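Local atomic coordinates of uroporphyrinogen-III synthetase (Pseudomonas syringae pv. tomato, PDB entry 3RE1), a protein that probably catalyses the cyclization of linear hydroxymethylbilane to uroporphyrinogen III, releasing water, in the pathway to protoporphyrin IX. Residues R16-R21 with N195-S200; F39-P44 with E190-N195; S142-M147 with R163-D168. All coordinates share one frame; numbering follows the deposited sequence.

Contact 1. Residues R16-R21 with N195-S200; sequences RLLLTR and NGLVVS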
loop_
_atom_site.group_PDB
_atom_site.type_symbol
_atom_site.label_atom_id
_atom_site.label_comp_id
_atom_site.label_asym_id
_atom_site.label_seq_id
_atom_site.Cartn_x
_atom_site.Cartn_y
_atom_site.Cartn_z
ATOM N N ARG A 16 4.106 15.866 16.549
ATOM C CA ARG A 16 5.300 15.049 16.631
ATOM C C ARG A 16 4.815 13.689 16.214
ATOM O O ARG A 16 4.525 12.852 17.055
ATOM C CB ARG A 16 5.829 14.998 18.077
ATOM C CG ARG A 16 6.659 16.219 18.567
ATOM C CD ARG A 16 8.155 15.893 18.476
ATOM N NE ARG A 16 8.828 15.751 19.769
ATOM C CZ ARG A 16 10.155 15.625 19.909
ATOM N NH1 ARG A 16 10.955 15.628 18.852
ATOM N NH2 ARG A 16 10.695 15.494 21.114
ATOM N N LEU A 17 4.717 13.481 14.909
ATOM C CA LEU A 17 4.128 12.273 14.366
ATOM C C LEU A 17 4.987 11.039 14.471
ATOM O O LEU A 17 6.201 11.126 14.526
ATOM C CB LEU A 17 3.765 12.526 12.915
ATOM C CG LEU A 17 2.759 13.665 12.806
ATOM C CD1 LEU A 17 2.480 13.900 11.353
ATOM C CD2 LEU A 17 1.461 13.319 13.559
ATOM N N LEU A 18 4.333 9.888 14.515
ATOM C CA LEU A 18 5.005 8.603 14.491
ATOM C C LEU A 18 4.679 8.069 13.105
ATOM O O LEU A 18 3.560 8.252 12.639
ATOM C CB LEU A 18 4.397 7.659 15.527
ATOM C CG LEU A 18 5.252 6.483 16.034
ATOM C CD1 LEU A 18 4.360 5.294 16.357
ATOM C CD2 LEU A 18 6.244 6.055 15.027
ATOM N N LEU A 19 5.657 7.454 12.441
ATOM C CA LEU A 19 5.496 6.942 11.086
ATOM C C LEU A 19 5.791 5.491 11.185
ATOM O O LEU A 19 6.765 5.097 11.825
ATOM C CB LEU A 19 6.456 7.596 10.116
ATOM C CG LEU A 19 6.402 9.125 10.012
ATOM C CD1 LEU A 19 7.422 9.627 8.971
ATOM C CD2 LEU A 19 5.051 9.565 9.633
ATOM N N THR A 20 4.924 4.688 10.562
ATOM C CA THR A 20 5.039 3.236 10.641
ATOM C C THR A 20 5.329 2.465 9.345
ATOM O O THR A 20 5.554 1.245 9.377
ATOM C CB THR A 20 3.791 2.648 11.269
ATOM O OG1 THR A 20 2.682 2.888 10.398
ATOM C CG2 THR A 20 3.540 3.288 12.660
ATOM N N ARG A 21 5.366 3.165 8.216
ATOM C CA ARG A 21 5.644 2.496 6.951
ATOM C C ARG A 21 7.113 2.019 6.787
ATOM O O ARG A 21 7.935 2.187 7.688
ATOM C CB ARG A 21 5.209 3.419 5.818
ATOM C CG ARG A 21 6.122 4.558 5.533
ATOM C CD ARG A 21 5.394 5.524 4.657
ATOM N NE ARG A 21 4.345 6.139 5.443
ATOM C CZ ARG A 21 3.279 6.758 4.951
ATOM N NH1 ARG A 21 3.101 6.858 3.646
ATOM N NH2 ARG A 21 2.387 7.271 5.785
ATOM N N ASN A 195 2.672 12.899 19.584
ATOM C CA ASN A 195 1.252 13.102 19.877
ATOM C C ASN A 195 0.373 12.792 18.638
ATOM O O ASN A 195 -0.722 13.311 18.488
ATOM C CB ASN A 195 1.027 14.545 20.338
ATOM C CG ASN A 195 1.483 15.547 19.287
ATOM O OD1 ASN A 195 2.304 15.221 18.412
ATOM N ND2 ASN A 195 0.946 16.756 19.350
ATOM N N GLY A 196 0.867 11.951 17.751
ATOM C CA GLY A 196 0.105 11.590 16.573
ATOM C C GLY A 196 0.644 10.297 15.983
ATOM O O GLY A 196 1.856 10.022 16.038
ATOM N N LEU A 197 -0.250 9.499 15.411
ATOM C CA LEU A 197 0.146 8.211 14.860
ATOM C C LEU A 197 -0.301 8.104 13.427
ATOM O O LEU A 197 -1.437 8.444 13.100
ATOM C CB LEU A 197 -0.463 7.068 15.688
ATOM C CG LEU A 197 -0.257 7.160 17.207
ATOM C CD1 LEU A 197 -1.164 6.154 17.952
ATOM C CD2 LEU A 197 1.206 6.933 17.563
ATOM N N VAL A 198 0.602 7.619 12.579
ATOM C CA VAL A 198 0.325 7.427 11.156
ATOM C C VAL A 198 0.603 6.010 10.701
ATOM O O VAL A 198 1.618 5.433 11.069
ATOM C CB VAL A 198 1.162 8.343 10.283
ATOM C CG1 VAL A 198 0.784 8.136 8.802
ATOM C CG2 VAL A 198 0.932 9.803 10.686
ATOM N N VAL A 199 -0.330 5.463 9.916
ATOM C CA VAL A 199 -0.222 4.162 9.317
ATOM C C VAL A 199 -0.513 4.344 7.829
ATOM O O VAL A 199 -1.253 5.249 7.446
ATOM C CB VAL A 199 -1.242 3.180 9.895
ATOM C CG1 VAL A 199 -0.856 2.814 11.276
ATOM C CG2 VAL A 199 -2.613 3.770 9.844
ATOM N N SER A 200 0.071 3.494 6.989
ATOM C CA SER A 200 -0.098 3.652 5.561
ATOM C C SER A 200 -0.917 2.538 4.904
ATOM O O SER A 200 -1.295 2.668 3.739
ATOM C CB SER A 200 1.260 3.754 4.898
ATOM O OG SER A 200 1.947 2.517 4.985
HETATM O O HOH W 1 3.474 5.613 8.279
HETATM O O HOH W 2 1.627 1.736 8.130
#
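L18 and L197 pair across two neighbouring parallel strands, 16-19 and 196-198, in a five-stranded sheet whose 2-1-3-4-5 strand order is that of the flavodoxin-like fold. The example shows how one strand pair can be close-packed in its middle and hydrated at one end. In the tight middle, the amide of L18 donates to G196 O at 2.9 Å, and V198 returns a weak bond to L18 O. On one face the two leucines slant across each other, with L18 CD1 3.8 Å from L197 CD2. On the other, L17 reaches over the bare backbone of G196, its CD2 3.7 Å from G196 CA, while L19 CD2 lies beside V198 CB. Helix 23-34 covers L19 on this face.

Past the strands the chains part, and water enters. One molecule accepts from T20 N and R21 NE; another donates to T20 OG1 and accepts from S200 N. The R21 guanidinium spreads flat above S200 CB, which sits 3.6 Å from R21 CZ under the centre of the group, and presents its edge to V198 CG1; R21 NH1 is bonded to A249 O. T20 bridges the dry and wet parts. With chi1 at 65°, its hydroxyl is set between backbone N and carbonyl carbon and faces strand 196-198, where OG1 donates to a lone pair of V198 O at 2.8 Å. At the far end, partly exposed N195 uses its side chain in place of a strand carbonyl: R16 N meets N195 OD1 at 2.7 Å, in the amide's carbonyl plane, with an N-H...O angle of 167°.

Contact 2. Residues F39-P44 with E190-N195; sequences FSSSLP and EVERLN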
loop_
_atom_site.group_PDB
_atom_site.type_symbol
_atom_site.label_atom_id
_atom_site.label_comp_id
_atom_site.label_asym_id
_atom_site.label_seq_id
_atom_site.Cartn_x
_atom_site.Cartn_y
_atom_site.Cartn_z
ATOM N N PHE A 39 8.130 17.576 13.118
ATOM C CA PHE A 39 9.030 16.499 13.542
ATOM C C PHE A 39 8.346 15.162 13.354
ATOM O O PHE A 39 7.131 15.095 13.256
ATOM C CB PHE A 39 9.419 16.685 15.017
ATOM C CG PHE A 39 10.228 15.546 15.583
ATOM C CD1 PHE A 39 11.601 15.463 15.352
ATOM C CD2 PHE A 39 9.616 14.553 16.345
ATOM C CE1 PHE A 39 12.358 14.407 15.890
ATOM C CE2 PHE A 39 10.348 13.493 16.886
ATOM C CZ PHE A 39 11.726 13.420 16.659
ATOM N N SER A 40 9.123 14.095 13.314
ATOM C CA SER A 40 8.564 12.761 13.232
ATOM C C SER A 40 9.635 11.763 13.609
ATOM O O SER A 40 10.813 12.053 13.536
ATOM C CB SER A 40 8.065 12.474 11.810
ATOM O OG SER A 40 9.148 12.331 10.908
ATOM N N SER A 41 9.229 10.584 14.026
ATOM C CA SER A 41 10.169 9.522 14.292
ATOM C C SER A 41 9.649 8.279 13.584
ATOM O O SER A 41 8.456 7.970 13.630
ATOM C CB SER A 41 10.264 9.261 15.776
ATOM O OG SER A 41 10.998 8.064 16.006
ATOM N N SER A 42 10.546 7.556 12.936
ATOM C CA SER A 42 10.115 6.417 12.193
ATOM C C SER A 42 10.394 5.115 12.887
ATOM O O SER A 42 11.508 4.842 13.299
ATOM C CB SER A 42 10.743 6.444 10.810
ATOM O OG SER A 42 10.280 7.590 10.103
ATOM N N LEU A 43 9.338 4.323 13.019
ATOM C CA LEU A 43 9.401 2.959 13.525
ATOM C C LEU A 43 8.720 2.047 12.468
ATOM O O LEU A 43 7.508 1.825 12.527
ATOM C CB LEU A 43 8.667 2.859 14.863
ATOM C CG LEU A 43 8.459 1.437 15.387
ATOM C CD1 LEU A 43 9.784 0.858 15.828
ATOM C CD2 LEU A 43 7.506 1.437 16.536
ATOM N N PRO A 44 9.500 1.517 11.498
ATOM C CA PRO A 44 8.982 0.712 10.394
ATOM C C PRO A 44 8.252 -0.550 10.847
ATOM O O PRO A 44 8.790 -1.345 11.610
ATOM C CB PRO A 44 10.234 0.389 9.584
ATOM C CG PRO A 44 11.308 0.302 10.624
ATOM C CD PRO A 44 10.975 1.488 11.518
ATOM N N GLU A 190 6.788 7.896 23.958
ATOM C CA GLU A 190 7.058 8.672 25.178
ATOM C C GLU A 190 8.310 9.525 25.103
ATOM O O GLU A 190 8.231 10.747 25.134
ATOM C CB GLU A 190 7.131 7.743 26.407
ATOM C CG GLU A 190 5.786 7.137 26.776
ATOM C CD GLU A 190 4.689 8.198 26.785
ATOM O OE1 GLU A 190 4.652 9.009 27.740
ATOM O OE2 GLU A 190 3.873 8.227 25.836
ATOM N N VAL A 191 9.460 8.870 24.990
ATOM C CA VAL A 191 10.757 9.537 24.835
ATOM C C VAL A 191 10.798 10.525 23.668
ATOM O O VAL A 191 11.513 11.533 23.742
ATOM C CB VAL A 191 11.897 8.506 24.630
ATOM C CG1 VAL A 191 13.239 9.207 24.458
ATOM C CG2 VAL A 191 11.938 7.525 25.801
ATOM N N GLU A 192 10.070 10.244 22.589
ATOM C CA GLU A 192 10.064 11.158 21.447
ATOM C C GLU A 192 8.936 12.185 21.529
ATOM O O GLU A 192 8.869 13.115 20.715
ATOM C CB GLU A 192 9.979 10.408 20.128
ATOM C CG GLU A 192 11.222 9.669 19.783
ATOM C CD GLU A 192 12.463 10.545 19.915
ATOM O OE1 GLU A 192 12.514 11.631 19.296
ATOM O OE2 GLU A 192 13.397 10.149 20.638
ATOM N N ARG A 193 8.054 12.007 22.506
ATOM C CA ARG A 193 6.983 12.965 22.768
ATOM C C ARG A 193 5.961 13.015 21.662
ATOM O O ARG A 193 5.403 14.072 21.404
ATOM C CB ARG A 193 7.585 14.362 22.916
ATOM C CG ARG A 193 7.109 15.175 24.090
ATOM C CD ARG A 193 8.229 15.437 25.081
ATOM N NE ARG A 193 9.481 15.780 24.423
ATOM C CZ ARG A 193 9.686 16.910 23.761
ATOM N NH1 ARG A 193 8.714 17.817 23.654
ATOM N NH2 ARG A 193 10.871 17.130 23.213
ATOM N N LEU A 194 5.728 11.888 20.993
ATOM C CA LEU A 194 4.833 11.866 19.831
ATOM C C LEU A 194 3.396 12.025 20.264
ATOM O O LEU A 194 2.947 11.356 21.189
ATOM C CB LEU A 194 4.980 10.568 19.034
ATOM C CG LEU A 194 6.228 10.272 18.184
ATOM C CD1 LEU A 194 6.938 11.533 17.781
ATOM C CD2 LEU A 194 7.190 9.326 18.877
ATOM N N ASN A 195 2.672 12.899 19.584
ATOM C CA ASN A 195 1.252 13.102 19.877
ATOM C C ASN A 195 0.373 12.792 18.638
ATOM O O ASN A 195 -0.722 13.311 18.488
ATOM C CB ASN A 195 1.027 14.545 20.338
ATOM C CG ASN A 195 1.483 15.547 19.287
ATOM O OD1 ASN A 195 2.304 15.221 18.412
ATOM N ND2 ASN A 195 0.946 16.756 19.350
#
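E192 meets F39 and S41 where a Schellman motif ends helix 186-191 beside the edge strand 39-42 of the parallel sheet. The motif turns the chain at R193, which has positive phi and returns its amide to E190 O at 2.9 Å; it illustrates how the residues around a helix terminus can meet a strand by side-chain contact, with no hydrogen bond between 190-195 and 39-44.

The E192 side chain sets out from CB toward the strand. Its CG reaches S41, 4.1 Å from S41 OG, a hydroxyl already engaged by R188 NE of the helix itself. A bend about CB-CG (chi2 -49°) then swings the carboxylate across to F39. There E192 OE1 arrives at the ring's edge, near its plane, 3.3 Å from F39 CZ, with ring and carboxylate planes 34° apart. An acidic oxygen beside the weakly positive rim of an aromatic ring is plausibly a mild electrostatic attraction.

L194, just beyond the turn, shares that rim, its side chain crossing F39 at about a right angle. The phenyl group also takes part in a cation-pi interaction with R16 from the adjacent strand. F39 holds its CG anti to the amide nitrogen (chi1 174°), which carries CE2 to 4.0 Å from L194 CD1.

Contact 3. Residues S142-M147 with R163-D168; sequences SRVLIM and RGVGVD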
loop_
_atom_site.group_PDB
_atom_site.type_symbol
_atom_site.label_atom_id
_atom_site.label_comp_id
_atom_site.label_asym_id
_atom_site.label_seq_id
_atom_site.Cartn_x
_atom_site.Cartn_y
_atom_site.Cartn_z
ATOM N N SER A 142 -12.429 -14.281 -21.621
ATOM C CA SER A 142 -11.213 -13.541 -21.363
ATOM C C SER A 142 -10.871 -13.507 -19.842
ATOM O O SER A 142 -11.773 -13.523 -18.975
ATOM C CB SER A 142 -11.329 -12.131 -21.973
ATOM O OG SER A 142 -12.212 -11.301 -21.251
ATOM N N ARG A 143 -9.576 -13.549 -19.534
ATOM C CA ARG A 143 -9.100 -13.575 -18.166
ATOM C C ARG A 143 -8.119 -12.430 -17.918
ATOM O O ARG A 143 -7.562 -11.876 -18.835
ATOM C CB ARG A 143 -8.429 -14.915 -17.841
ATOM C CG ARG A 143 -9.193 -16.128 -18.291
ATOM C CD ARG A 143 -9.971 -16.814 -17.182
ATOM N NE ARG A 143 -9.102 -17.388 -16.150
ATOM C CZ ARG A 143 -9.544 -18.044 -15.082
ATOM N NH1 ARG A 143 -10.845 -18.243 -14.880
ATOM N NH2 ARG A 143 -8.679 -18.504 -14.209
ATOM N N VAL A 144 -7.921 -12.067 -16.663
ATOM C CA VAL A 144 -6.968 -11.018 -16.347
ATOM C C VAL A 144 -6.009 -11.512 -15.290
ATOM O O VAL A 144 -6.381 -12.316 -14.444
ATOM C CB VAL A 144 -7.640 -9.755 -15.837
ATOM C CG1 VAL A 144 -8.635 -9.253 -16.845
ATOM C CG2 VAL A 144 -8.323 -10.043 -14.505
ATOM N N LEU A 145 -4.762 -11.066 -15.363
ATOM C CA LEU A 145 -3.758 -11.516 -14.402
ATOM C C LEU A 145 -3.451 -10.347 -13.529
ATOM O O LEU A 145 -3.259 -9.236 -14.032
ATOM C CB LEU A 145 -2.465 -11.969 -15.095
ATOM C CG LEU A 145 -1.361 -12.463 -14.155
ATOM C CD1 LEU A 145 -1.816 -13.674 -13.367
ATOM C CD2 LEU A 145 -0.218 -12.867 -14.951
ATOM N N ILE A 146 -3.433 -10.573 -12.225
ATOM C CA ILE A 146 -3.200 -9.472 -11.279
ATOM C C ILE A 146 -1.915 -9.775 -10.545
ATOM O O ILE A 146 -1.766 -10.847 -9.900
ATOM C CB ILE A 146 -4.384 -9.311 -10.251
ATOM C CG1 ILE A 146 -5.621 -8.805 -10.983
ATOM C CG2 ILE A 146 -4.011 -8.366 -9.125
ATOM C CD1 ILE A 146 -6.923 -8.835 -10.176
ATOM N N MET A 147 -0.965 -8.860 -10.669
ATOM C CA MET A 147 0.321 -9.038 -9.992
ATOM C C MET A 147 0.305 -8.197 -8.723
ATOM O O MET A 147 0.030 -6.983 -8.750
ATOM C CB MET A 147 1.448 -8.653 -10.932
ATOM C CG MET A 147 1.607 -9.660 -12.076
ATOM S SD MET A 147 2.944 -9.298 -13.175
ATOM C CE MET A 147 2.366 -10.110 -14.634
ATOM N N ARG A 163 -18.550 -9.812 -13.269
ATOM C CA ARG A 163 -18.969 -9.476 -14.634
ATOM C C ARG A 163 -18.513 -10.543 -15.638
ATOM O O ARG A 163 -18.548 -10.326 -16.847
ATOM C CB ARG A 163 -18.501 -8.061 -15.039
ATOM C CG ARG A 163 -17.047 -7.815 -14.883
ATOM C CD ARG A 163 -16.788 -6.310 -14.795
ATOM N NE ARG A 163 -16.745 -5.657 -16.111
ATOM C CZ ARG A 163 -16.733 -4.335 -16.311
ATOM N NH1 ARG A 163 -16.766 -3.480 -15.285
ATOM N NH2 ARG A 163 -16.690 -3.867 -17.552
ATOM N N GLY A 164 -18.079 -11.691 -15.109
ATOM C CA GLY A 164 -17.757 -12.837 -15.946
ATOM C C GLY A 164 -16.348 -12.872 -16.481
ATOM O O GLY A 164 -16.075 -13.522 -17.481
ATOM N N VAL A 165 -15.455 -12.183 -15.802
ATOM C CA VAL A 165 -14.069 -12.165 -16.210
ATOM C C VAL A 165 -13.234 -12.966 -15.201
ATOM O O VAL A 165 -13.268 -12.716 -13.998
ATOM C CB VAL A 165 -13.551 -10.729 -16.287
ATOM C CG1 VAL A 165 -12.077 -10.708 -16.583
ATOM C CG2 VAL A 165 -14.294 -9.988 -17.343
ATOM N N GLY A 166 -12.501 -13.946 -15.707
ATOM C CA GLY A 166 -11.668 -14.744 -14.848
ATOM C C GLY A 166 -10.481 -13.918 -14.386
ATOM O O GLY A 166 -9.978 -13.046 -15.115
ATOM N N VAL A 167 -10.036 -14.193 -13.167
ATOM C CA VAL A 167 -8.933 -13.474 -12.570
ATOM C C VAL A 167 -8.026 -14.445 -11.811
ATOM O O VAL A 167 -8.500 -15.269 -10.996
ATOM C CB VAL A 167 -9.438 -12.456 -11.593
ATOM C CG1 VAL A 167 -8.252 -11.706 -10.967
ATOM C CG2 VAL A 167 -10.439 -11.502 -12.255
ATOM N N ASP A 168 -6.723 -14.348 -12.084
ATOM C CA ASP A 168 -5.705 -15.137 -11.386
ATOM C C ASP A 168 -4.673 -14.200 -10.764
ATOM O O ASP A 168 -4.518 -13.038 -11.186
ATOM C CB ASP A 168 -5.010 -16.082 -12.362
ATOM C CG ASP A 168 -5.895 -17.242 -12.776
ATOM O OD1 ASP A 168 -6.481 -17.871 -11.871
ATOM O OD2 ASP A 168 -6.006 -17.536 -13.987
#
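V144 and V167 face each other across the two parallel strands of a beta-alpha-beta crossover, strand 143-148, helix 155-162, strand 166-176, a textbook case of a short connection bringing its own ends side by side. Backbone hydrogen bonds come first. V144 N donates to G166 O at 2.8 Å, D168 N to V144 O, and I146 N to D168 O; the last two bonds run nearly along the C=O axis. The pairing weakens where the strands begin, with a long, weak bond from G166 N to S142 O. Further along, a CA-H...O contact runs from V167 CA to V144 O.

Apolar contacts fill one face. V144 CG2 touches V167 CG2 at 3.4 Å, V144 CG1 meets V165 CG1, and I146 CD1 closes on V167 CG1 at 3.3 Å, a tight fit of branched side chains.

The opposite face carries the charge. Bends at chi2 (-101°) and chi3 fold the R143 chain over G166, whose lack of a side chain allows R143 CD to approach G166 CA to 3.6 Å. The guanidinium lies over the backbone there and ends in a salt bridge, R143 NH2 to D168 OD2 at 2.9 Å. The planes of the two groups are 58° apart, and the nitrogen comes to the syn side of the oxygen, out of the carboxylate plane. Y67 OH adds a weak bond to the same D168 OD2.

Helix 155-162 packs on the valine face through A157 and L160, while strand 69-72 pairs with the far side of strand 143-148.

In the fold
Contacts 1 and 2 form one neighbourhood, their centres 8 Å apart: strands 16-19 and 39-42 are adjacent in the parallel sheet, L43 N probably bonds to L19 O at 2.9 Å, and N195 belongs to both. Contact 3 lies in the mixed sheet on the other side of the chain's centre, about 36 Å from contact 1 and 43 Å from contact 2, centre to centre. Along the sequence it is nested within the loop that each of the others closes, so the chain leaves the first sheet and later returns to it. In this family the substrate probably binds in the cleft between the two domains, here built round these two sheets.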